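Local structure of uncharacterized protein (Bacteroides fragilis, 3NNG) at residues Leu91-Lys97 against Phe138-Thr144; Thr49-Gly55 against Asp146-Ala152. The protein is of unknown function, but carries a calcium-binding F5/8 type C (discoidin-like) domain of a kind that often binds carbohydrate or other surface ligands. The protein carries 1 engineered substitution. One frame throughout, in Å; residues are numbered along the deposited sequence.

Contact 1: Leu91-Lys97 against Phe138-Thr144; sequences LRSAEIK and FRINCLT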
loop_
_atom_site.group_PDB
_atom_site.type_symbol
_atom_site.label_atom_id
_atom_site.label_comp_id
_atom_site.label_asym_id
_atom_site.label_seq_id
_atom_site.Cartn_x
_atom_site.Cartn_y
_atom_site.Cartn_z
ATOM N N LEU A 91 -1.251 -4.843 -9.034
ATOM C CA LEU A 91 0.083 -4.292 -8.800
ATOM C C LEU A 91 1.158 -5.336 -9.084
ATOM O O LEU A 91 1.072 -6.462 -8.612
ATOM C CB LEU A 91 0.209 -3.859 -7.343
ATOM C CG LEU A 91 0.977 -2.607 -6.910
ATOM C CD1 LEU A 91 1.539 -2.823 -5.507
ATOM C CD2 LEU A 91 2.061 -2.169 -7.878
ATOM N N ARG A 92 2.190 -4.934 -9.814
ATOM C CA ARG A 92 3.263 -5.823 -10.233
ATOM C C ARG A 92 4.568 -5.488 -9.492
ATOM O O ARG A 92 5.265 -6.378 -8.996
ATOM C CB ARG A 92 3.484 -5.647 -11.732
ATOM C CG ARG A 92 3.566 -6.900 -12.525
ATOM C CD ARG A 92 4.562 -7.868 -11.948
ATOM N NE ARG A 92 3.877 -9.105 -11.609
ATOM C CZ ARG A 92 3.188 -9.832 -12.480
ATOM N NH1 ARG A 92 3.106 -9.453 -13.750
ATOM N NH2 ARG A 92 2.584 -10.942 -12.080
ATOM N N SER A 93 4.908 -4.203 -9.438
ATOM C CA SER A 93 6.115 -3.775 -8.728
ATOM C C SER A 93 5.950 -2.400 -8.075
ATOM O O SER A 93 5.247 -1.532 -8.594
ATOM C CB SER A 93 7.326 -3.768 -9.673
ATOM O OG SER A 93 7.109 -2.894 -10.771
ATOM N N ALA A 94 6.605 -2.202 -6.939
ATOM C CA ALA A 94 6.461 -0.946 -6.211
ATOM C C ALA A 94 7.724 -0.616 -5.470
ATOM O O ALA A 94 8.571 -1.484 -5.240
ATOM C CB ALA A 94 5.289 -1.016 -5.212
ATOM N N GLU A 95 7.816 0.649 -5.086
ATOM C CA GLU A 95 8.876 1.149 -4.235
ATOM C C GLU A 95 8.230 1.801 -3.016
ATOM O O GLU A 95 7.151 2.389 -3.116
ATOM C CB GLU A 95 9.710 2.168 -4.998
ATOM C CG GLU A 95 11.032 2.488 -4.354
ATOM C CD GLU A 95 12.197 2.290 -5.306
ATOM O OE1 GLU A 95 11.974 2.353 -6.539
ATOM O OE2 GLU A 95 13.330 2.072 -4.817
ATOM N N ILE A 96 8.890 1.686 -1.869
ATOM C CA ILE A 96 8.358 2.177 -0.599
ATOM C C ILE A 96 9.198 3.328 -0.042
ATOM O O ILE A 96 10.422 3.262 -0.055
ATOM C CB ILE A 96 8.346 1.048 0.468
ATOM C CG1 ILE A 96 7.367 -0.065 0.080
ATOM C CG2 ILE A 96 8.016 1.603 1.842
ATOM C CD1 ILE A 96 5.951 0.409 -0.136
ATOM N N LYS A 97 8.533 4.370 0.458
ATOM C CA LYS A 97 9.187 5.398 1.262
ATOM C C LYS A 97 8.452 5.532 2.588
ATOM O O LYS A 97 7.226 5.451 2.631
ATOM C CB LYS A 97 9.204 6.757 0.550
ATOM C CG LYS A 97 9.944 6.762 -0.782
ATOM C CD LYS A 97 10.217 8.183 -1.262
ATOM C CE LYS A 97 11.514 8.253 -2.066
ATOM N NZ LYS A 97 11.513 7.435 -3.320
ATOM N N PHE A 138 3.791 6.428 5.610
ATOM C CA PHE A 138 4.185 5.360 4.691
ATOM C C PHE A 138 3.645 5.693 3.314
ATOM O O PHE A 138 2.467 6.021 3.178
ATOM C CB PHE A 138 3.601 4.029 5.182
ATOM C CG PHE A 138 3.721 2.871 4.205
ATOM C CD1 PHE A 138 2.822 2.724 3.165
ATOM C CD2 PHE A 138 4.680 1.880 4.392
ATOM C CE1 PHE A 138 2.901 1.648 2.291
ATOM C CE2 PHE A 138 4.778 0.804 3.525
ATOM C CZ PHE A 138 3.877 0.676 2.469
ATOM N N ARG A 139 4.506 5.629 2.298
ATOM C CA ARG A 139 4.067 5.803 0.910
ATOM C C ARG A 139 4.496 4.630 0.046
ATOM O O ARG A 139 5.637 4.165 0.138
ATOM C CB ARG A 139 4.604 7.103 0.295
ATOM C CG ARG A 139 4.015 7.397 -1.113
ATOM C CD ARG A 139 4.221 8.866 -1.546
ATOM N NE ARG A 139 3.651 9.810 -0.585
ATOM C CZ ARG A 139 3.392 11.094 -0.855
ATOM N NH1 ARG A 139 3.639 11.593 -2.059
ATOM N NH2 ARG A 139 2.887 11.886 0.082
ATOM N N ILE A 140 3.590 4.162 -0.806
ATOM C CA ILE A 140 3.959 3.185 -1.813
ATOM C C ILE A 140 3.853 3.764 -3.227
ATOM O O ILE A 140 2.763 4.087 -3.697
ATOM C CB ILE A 140 3.162 1.858 -1.653
ATOM C CG1 ILE A 140 3.564 0.841 -2.721
ATOM C CG2 ILE A 140 1.659 2.108 -1.658
ATOM C CD1 ILE A 140 3.037 -0.578 -2.447
ATOM N N ASN A 141 4.997 3.917 -3.890
ATOM C CA ASN A 141 5.041 4.370 -5.279
ATOM C C ASN A 141 4.947 3.169 -6.212
ATOM O O ASN A 141 5.884 2.353 -6.273
ATOM C CB ASN A 141 6.334 5.148 -5.547
ATOM C CG ASN A 141 6.373 6.479 -4.807
ATOM O OD1 ASN A 141 5.440 7.277 -4.910
ATOM N ND2 ASN A 141 7.446 6.720 -4.048
ATOM N N CYS A 142 3.816 3.056 -6.915
ATOM C CA CYS A 142 3.535 1.914 -7.769
ATOM C C CYS A 142 4.218 2.105 -9.107
ATOM O O CYS A 142 3.965 3.088 -9.797
ATOM C CB CYS A 142 2.018 1.728 -7.936
ATOM S SG CYS A 142 1.220 1.487 -6.306
ATOM N N LEU A 143 5.102 1.172 -9.442
ATOM C CA LEU A 143 5.901 1.252 -10.661
ATOM C C LEU A 143 5.229 0.582 -11.859
ATOM O O LEU A 143 5.083 1.199 -12.915
ATOM C CB LEU A 143 7.303 0.669 -10.426
ATOM C CG LEU A 143 8.080 1.383 -9.315
ATOM C CD1 LEU A 143 9.413 0.683 -9.038
ATOM C CD2 LEU A 143 8.295 2.872 -9.652
ATOM N N THR A 144 4.830 -0.679 -11.710
ATOM C CA THR A 144 4.089 -1.336 -12.775
ATOM C C THR A 144 2.892 -2.079 -12.177
ATOM O O THR A 144 2.940 -2.483 -11.020
ATOM C CB THR A 144 4.975 -2.334 -13.579
ATOM O OG1 THR A 144 5.412 -3.384 -12.710
ATOM C CG2 THR A 144 6.202 -1.633 -14.190
#
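Thr144 O is gripped by two successive amides, Arg92 N at 2.8 Å and Ser93 N at 3.1 Å, which reach it from the same face of its carbonyl plane. Ser93 O in turn takes Leu143 N at 2.8 Å and the longer Thr144 N, again both from one face. Each strand thus sets two residues against one of the other, and the geometry is that of a classic beta bulge in an antiparallel pair of the F5/8 type C beta-sandwich. Beyond it the ladder is regular, Glu95 pairing with Asn141 and Lys97 with Arg139 through reciprocal backbone bonds.

At the bulge the two hydroxyls, Ser93 OG and Thr144 OG1, share a hydrogen bond of 2.6 Å. With chi1 at 59° and 63°, each oxygen sits between its own backbone N and carbonyl carbon, which turns the two toward each other across the strands. The same face carries Glu95, Asn141, Lys97 and Arg139; the last also makes a cation-pi contact with Trp63.

Ala94, Ile96, Ile140 and Cys142 line the buried face, where Ile140 and Cys142 meet strand 148-159 and Ile96 meets strand 107-114. Leu91 meets Ile140 tip to tip, while its CD2 branch lies 3.9 Å from Cys142 CB. Ala94 CB rests on Ile140 CG1 at 3.6 Å. Ile96 holds CG1 beside its backbone N (chi1 -66°), and the chain then bends to send CD1 across the strand, where it packs tightly against Ile140 CB and comes within 3.3 Å of Phe138 CZ.

Contact 2: Thr49-Gly55 against Asp146-Ala152; sequences TTWFTWG and DNYTGFA. With CA (calcium ion), chain C.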
loop_
_atom_site.group_PDB
_atom_site.type_symbol
_atom_site.label_atom_id
_atom_site.label_comp_id
_atom_site.label_asym_id
_atom_site.label_seq_id
_atom_site.Cartn_x
_atom_site.Cartn_y
_atom_site.Cartn_z
ATOM N N THR A 49 -14.034 -3.526 -2.501
ATOM C CA THR A 49 -13.865 -2.092 -2.716
ATOM C C THR A 49 -12.379 -1.854 -2.901
ATOM O O THR A 49 -11.557 -2.485 -2.244
ATOM C CB THR A 49 -14.391 -1.278 -1.536
ATOM O OG1 THR A 49 -13.668 -1.644 -0.360
ATOM C CG2 THR A 49 -15.898 -1.555 -1.310
ATOM N N THR A 50 -12.010 -0.959 -3.799
ATOM C CA THR A 50 -10.601 -0.840 -4.095
ATOM C C THR A 50 -10.197 0.589 -4.394
ATOM O O THR A 50 -10.999 1.391 -4.898
ATOM C CB THR A 50 -10.236 -1.730 -5.300
ATOM O OG1 THR A 50 -8.828 -1.668 -5.546
ATOM C CG2 THR A 50 -10.988 -1.241 -6.525
ATOM N N TRP A 51 -8.951 0.905 -4.051
ATOM C CA TRP A 51 -8.287 2.078 -4.589
ATOM C C TRP A 51 -7.870 1.748 -6.022
ATOM O O TRP A 51 -7.384 0.656 -6.301
ATOM C CB TRP A 51 -7.054 2.445 -3.748
ATOM C CG TRP A 51 -6.237 3.528 -4.375
ATOM C CD1 TRP A 51 -6.649 4.798 -4.653
ATOM C CD2 TRP A 51 -4.868 3.442 -4.819
ATOM N NE1 TRP A 51 -5.622 5.515 -5.223
ATOM C CE2 TRP A 51 -4.527 4.711 -5.343
ATOM C CE3 TRP A 51 -3.908 2.425 -4.811
ATOM C CZ2 TRP A 51 -3.255 4.980 -5.872
ATOM C CZ3 TRP A 51 -2.647 2.698 -5.335
ATOM C CH2 TRP A 51 -2.334 3.965 -5.856
ATOM N N PHE A 52 -8.075 2.678 -6.938
ATOM C CA PHE A 52 -7.702 2.435 -8.323
ATOM C C PHE A 52 -7.333 3.764 -8.938
ATOM O O PHE A 52 -7.950 4.778 -8.631
ATOM C CB PHE A 52 -8.843 1.765 -9.100
ATOM C CG PHE A 52 -8.413 1.186 -10.424
ATOM C CD1 PHE A 52 -7.700 -0.014 -10.476
ATOM C CD2 PHE A 52 -8.722 1.834 -11.617
ATOM C CE1 PHE A 52 -7.293 -0.558 -11.711
ATOM C CE2 PHE A 52 -8.330 1.293 -12.861
ATOM C CZ PHE A 52 -7.607 0.100 -12.905
ATOM N N THR A 53 -6.325 3.768 -9.797
ATOM C CA THR A 53 -5.830 5.029 -10.318
ATOM C C THR A 53 -5.100 4.866 -11.646
ATOM O O THR A 53 -4.949 3.754 -12.160
ATOM C CB THR A 53 -4.852 5.643 -9.305
ATOM O OG1 THR A 53 -4.443 6.946 -9.728
ATOM C CG2 THR A 53 -3.642 4.739 -9.159
ATOM N N TRP A 54 -4.659 5.991 -12.195
ATOM C CA TRP A 54 -3.771 6.013 -13.346
ATOM C C TRP A 54 -2.375 5.583 -12.919
ATOM O O TRP A 54 -1.912 5.957 -11.833
ATOM C CB TRP A 54 -3.687 7.434 -13.907
ATOM C CG TRP A 54 -4.879 7.837 -14.697
ATOM C CD1 TRP A 54 -5.078 7.628 -16.031
ATOM C CD2 TRP A 54 -6.036 8.528 -14.221
ATOM N NE1 TRP A 54 -6.291 8.131 -16.412
ATOM C CE2 TRP A 54 -6.903 8.700 -15.322
ATOM C CE3 TRP A 54 -6.433 9.016 -12.970
ATOM C CZ2 TRP A 54 -8.141 9.337 -15.219
ATOM C CZ3 TRP A 54 -7.661 9.651 -12.863
ATOM C CH2 TRP A 54 -8.505 9.798 -13.980
ATOM N N GLY A 55 -1.707 4.813 -13.780
ATOM C CA GLY A 55 -0.328 4.398 -13.569
ATOM C C GLY A 55 0.635 5.534 -13.865
ATOM O O GLY A 55 0.204 6.598 -14.284
ATOM N N ASP A 146 2.158 0.374 -15.498
ATOM C CA ASP A 146 2.254 1.834 -15.586
ATOM C C ASP A 146 1.079 2.517 -16.285
ATOM O O ASP A 146 1.074 3.739 -16.458
ATOM C CB ASP A 146 3.598 2.288 -16.185
ATOM C CG ASP A 146 3.791 1.866 -17.635
ATOM O OD1 ASP A 146 2.819 1.458 -18.313
ATOM O OD2 ASP A 146 4.946 1.949 -18.097
ATOM N N ASN A 147 0.080 1.739 -16.681
ATOM C CA ASN A 147 -1.099 2.343 -17.288
ATOM C C ASN A 147 -2.201 2.608 -16.258
ATOM O O ASN A 147 -2.669 3.741 -16.118
ATOM C CB ASN A 147 -1.613 1.543 -18.498
ATOM C CG ASN A 147 -1.846 0.066 -18.189
ATOM O OD1 ASN A 147 -1.436 -0.448 -17.142
ATOM N ND2 ASN A 147 -2.515 -0.624 -19.109
ATOM N N TYR A 148 -2.608 1.560 -15.552
ATOM C CA TYR A 148 -3.589 1.674 -14.479
ATOM C C TYR A 148 -3.264 0.617 -13.444
ATOM O O TYR A 148 -2.816 -0.467 -13.796
ATOM C CB TYR A 148 -5.009 1.462 -15.008
ATOM C CG TYR A 148 -5.406 2.426 -16.116
ATOM C CD1 TYR A 148 -5.146 2.125 -17.446
ATOM C CD2 TYR A 148 -6.045 3.626 -15.827
ATOM C CE1 TYR A 148 -5.509 2.988 -18.463
ATOM C CE2 TYR A 148 -6.408 4.509 -16.838
ATOM C CZ TYR A 148 -6.135 4.182 -18.156
ATOM O OH TYR A 148 -6.482 5.041 -19.171
ATOM N N THR A 149 -3.477 0.925 -12.168
ATOM C CA THR A 149 -3.330 -0.082 -11.128
ATOM C C THR A 149 -4.010 0.379 -9.831
ATOM O O THR A 149 -4.638 1.447 -9.783
ATOM C CB THR A 149 -1.816 -0.454 -10.905
ATOM O OG1 THR A 149 -1.701 -1.636 -10.100
ATOM C CG2 THR A 149 -1.044 0.689 -10.239
ATOM N N GLY A 150 -3.880 -0.426 -8.783
ATOM C CA GLY A 150 -4.449 -0.101 -7.488
ATOM C C GLY A 150 -4.415 -1.335 -6.609
ATOM O O GLY A 150 -3.712 -2.289 -6.920
ATOM N N PHE A 151 -5.176 -1.322 -5.520
ATOM C CA PHE A 151 -5.296 -2.508 -4.678
ATOM C C PHE A 151 -6.474 -2.376 -3.728
ATOM O O PHE A 151 -6.856 -1.268 -3.361
ATOM C CB PHE A 151 -3.993 -2.828 -3.928
ATOM C CG PHE A 151 -3.307 -1.619 -3.324
ATOM C CD1 PHE A 151 -2.073 -1.198 -3.800
ATOM C CD2 PHE A 151 -3.880 -0.930 -2.258
ATOM C CE1 PHE A 151 -1.430 -0.093 -3.244
ATOM C CE2 PHE A 151 -3.254 0.165 -1.695
ATOM C CZ PHE A 151 -2.020 0.599 -2.192
ATOM N N ALA A 152 -7.064 -3.509 -3.359
ATOM C CA ALA A 152 -8.323 -3.491 -2.632
ATOM C C ALA A 152 -8.066 -3.400 -1.151
ATOM O O ALA A 152 -8.840 -2.809 -0.419
ATOM C CB ALA A 152 -9.148 -4.712 -2.955
HETATM CA CA CA C . -11.165 -2.473 0.261
#
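The Phe151 ring carries Trp51 CE3 over one face, offset toward the rim and 3.7 Å above the plane; the two ring planes are inclined at 56°. Phe52 receives Thr149 O over a face of its ring, with CD1 nearest at 3.5 Å, and its CZ reaches Tyr148 CB. Tyr148 has Thr53 O near its plane at the ring edge, while Trp54 lies side by side with it, CD1 3.5 Å from Tyr148 CE2 and the planes at 40°. In Phe151, chi1 of 43° puts CG between the backbone N and the carbonyl carbon and swings the ring end toward Trp51.

The rings flank an antiparallel ladder of the F5/8 type C beta-sandwich, Trp51 and Phe151 on one face and Phe52 on the other. Thr53 N gives a 2.9 Å bond to Thr149 O, and Gly55 N, just before helix 56-59, binds Asn147 O.

Beyond the ladder, the loop residues Thr49 and Ala152 meet at the calcium ion. Thr49 binds it through O and OG1, and Ala152 O at 2.5 Å; Leu41, Asp44, Glu46 and Glu153 complete the site. Thr49 O and Ala152 O approach to 3.3 Å, a closeness of two acceptors that the shared cation would offset, so the metal ties the two chain segments together.

Overall arrangement
Contacts 1 and 2 belong to one curled antiparallel sheet, and their centres lie about 11 Å apart. Along the chain the order is 49-55, 91-97, 138-144, 146-152, so contact 1 is nested inside the loop that contact 2 closes. Strands 124-144 and 148-159 follow one another directly and supply the second partner of each contact. The two contacts touch in the interior: Cys142 packs on Thr149 and Trp51, and Ile140 on Phe151, which joins the buried faces into one hydrophobic core. Calcium binds at the end of contact 2, about 14 Å from the Ile140 side chain, consistent with a structural metal in this domain.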